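Local coordinates for protein endo-beta-mannanase (PDB 7BOB) that probably releases mannose units from beta-1,4-linked manno-oligosaccharides as a trimeric family 5 exo-beta-mannosidase of a termite-hindgut bacterium, at residues A[383-388]-A[418-423]. Numbering follows the deposited sequence.
Sequences PTVHLY and HLLQSA
Val385 and Leu387 meet Leu420 in a small, buried, purely apolar contact between a strand and the helix packed on its sheet. The strand, 385-389, belongs to the mixed sheet of the C-terminal part of the chain. The helix is 406-422, and Leu420 lies in its last turn. No hydrogen bond crosses between the two segments.

Leu420 does all the touching on the helix side, through one methyl. Its CD1 comes within 3.7 Å of CD2 of Leu387. The same CD1 lies 4.2 Å from CG1 of Val385, a looser approach. Leu420 thus reaches two strand residues that are two positions apart and on the same face of the sheet. Leu420 sets CG opposite its carbonyl carbon and beside its backbone N (chi1 -73°), and this carries CD1 out from the helix toward the strand. The side chains of Leu387 and Leu420 run alongside each other in opposing senses, each coming from its own backbone. The backbones stay well apart, with CA of Val385 8.5 Å from CA of Leu420. The contact buries 118 Å² in all.

Strand 385-389, helix 406-422 and strand 427-431 form a beta-alpha-beta unit. The two strands are parallel neighbours in the sheet, and the helix crosses over one face of it. This unit is separate from the eight-stranded parallel barrel expected of the catalytic domain in family 5.

Val427 and Ile446, from the strands on either side of 385-389, also touch Leu420 and continue the apolar layer under the helix. Val427 touches Leu387 as well, and Ile446 touches Val385. Just before the strand, OG1 of Thr384 is hydrogen-bonded to OE1 of Glu425 and to N of His426, in the turn that leads from the helix to strand 427-431.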
# COMPACT_ATOMS: atom_id res chain seq x y z
N PRO A 383 -34.34 -3.26 22.64
CA PRO A 383 -34.02 -3.20 21.21
C PRO A 383 -34.80 -4.22 20.39
O PRO A 383 -35.02 -5.36 20.84
CB PRO A 383 -32.50 -3.48 21.18
CG PRO A 383 -32.10 -3.81 22.66
CD PRO A 383 -33.39 -4.13 23.35
N THR A 384 -35.22 -3.84 19.20
CA THR A 384 -36.04 -4.69 18.34
C THR A 384 -35.22 -5.49 17.32
O THR A 384 -35.82 -6.21 16.51
CB THR A 384 -37.09 -3.83 17.63
OG1 THR A 384 -36.43 -2.89 16.79
CG2 THR A 384 -37.92 -3.04 18.66
N VAL A 385 -33.89 -5.39 17.35
CA VAL A 385 -32.98 -6.09 16.44
C VAL A 385 -31.54 -5.87 16.88
O VAL A 385 -31.19 -4.80 17.40
CB VAL A 385 -33.20 -5.64 14.98
CG1 VAL A 385 -32.51 -4.29 14.69
CG2 VAL A 385 -32.74 -6.70 14.03
N HIS A 386 -30.68 -6.88 16.71
CA HIS A 386 -29.30 -6.84 17.17
C HIS A 386 -28.33 -7.13 16.02
O HIS A 386 -28.49 -8.11 15.29
CB HIS A 386 -29.07 -7.86 18.30
CG HIS A 386 -29.68 -7.46 19.61
ND1 HIS A 386 -31.04 -7.49 19.84
CD2 HIS A 386 -29.11 -7.03 20.77
CE1 HIS A 386 -31.28 -7.09 21.07
NE2 HIS A 386 -30.13 -6.81 21.66
N LEU A 387 -27.32 -6.27 15.86
CA LEU A 387 -26.26 -6.51 14.90
C LEU A 387 -25.22 -7.46 15.49
O LEU A 387 -24.87 -7.35 16.67
CB LEU A 387 -25.61 -5.19 14.50
CG LEU A 387 -26.53 -4.14 13.88
CD1 LEU A 387 -25.81 -2.79 13.82
CD2 LEU A 387 -26.96 -4.59 12.49
N TYR A 388 -24.73 -8.39 14.68
CA TYR A 388 -23.83 -9.45 15.15
C TYR A 388 -22.39 -8.93 15.17
O TYR A 388 -21.84 -8.56 14.13
CB TYR A 388 -23.96 -10.68 14.27
CG TYR A 388 -23.16 -11.88 14.73
CD1 TYR A 388 -21.95 -12.21 14.12
CD2 TYR A 388 -23.61 -12.69 15.76
CE1 TYR A 388 -21.21 -13.30 14.53
CE2 TYR A 388 -22.89 -13.79 16.17
CZ TYR A 388 -21.68 -14.09 15.56
OH TYR A 388 -20.94 -15.17 15.95
N HIS A 418 -27.46 2.61 11.01
CA HIS A 418 -28.17 3.83 10.63
C HIS A 418 -29.43 3.51 9.82
O HIS A 418 -30.49 4.12 10.03
CB HIS A 418 -27.25 4.75 9.84
CG HIS A 418 -27.97 5.72 8.96
ND1 HIS A 418 -28.73 6.76 9.46
CD2 HIS A 418 -28.06 5.81 7.61
CE1 HIS A 418 -29.25 7.45 8.46
NE2 HIS A 418 -28.85 6.90 7.33
N LEU A 419 -29.34 2.55 8.89
CA LEU A 419 -30.47 2.26 8.03
C LEU A 419 -31.58 1.56 8.80
O LEU A 419 -32.76 1.78 8.51
CB LEU A 419 -30.03 1.41 6.83
CG LEU A 419 -29.03 2.03 5.83
CD1 LEU A 419 -28.57 0.99 4.78
CD2 LEU A 419 -29.59 3.28 5.15
N LEU A 420 -31.22 0.72 9.78
CA LEU A 420 -32.25 0.10 10.61
C LEU A 420 -32.97 1.13 11.47
O LEU A 420 -34.19 1.05 11.66
CB LEU A 420 -31.62 -0.99 11.47
CG LEU A 420 -31.24 -2.25 10.72
CD1 LEU A 420 -30.13 -3.02 11.43
CD2 LEU A 420 -32.49 -3.12 10.52
N GLN A 421 -32.23 2.13 12.00
CA GLN A 421 -32.88 3.20 12.74
C GLN A 421 -33.75 4.06 11.83
O GLN A 421 -34.70 4.68 12.31
CB GLN A 421 -31.86 4.11 13.45
CG GLN A 421 -31.01 3.41 14.47
CD GLN A 421 -30.22 4.38 15.38
OE1 GLN A 421 -29.76 5.44 14.95
NE2 GLN A 421 -30.08 4.00 16.63
N SER A 422 -33.43 4.13 10.54
CA SER A 422 -34.33 4.83 9.62
C SER A 422 -35.59 4.02 9.35
O SER A 422 -36.67 4.59 9.10
CB SER A 422 -33.60 5.16 8.32
OG SER A 422 -32.89 6.37 8.45
N ALA A 423 -35.50 2.69 9.41
CA ALA A 423 -36.69 1.84 9.44
C ALA A 423 -37.35 1.86 10.80
O ALA A 423 -38.25 1.05 11.05
CB ALA A 423 -36.35 0.40 9.07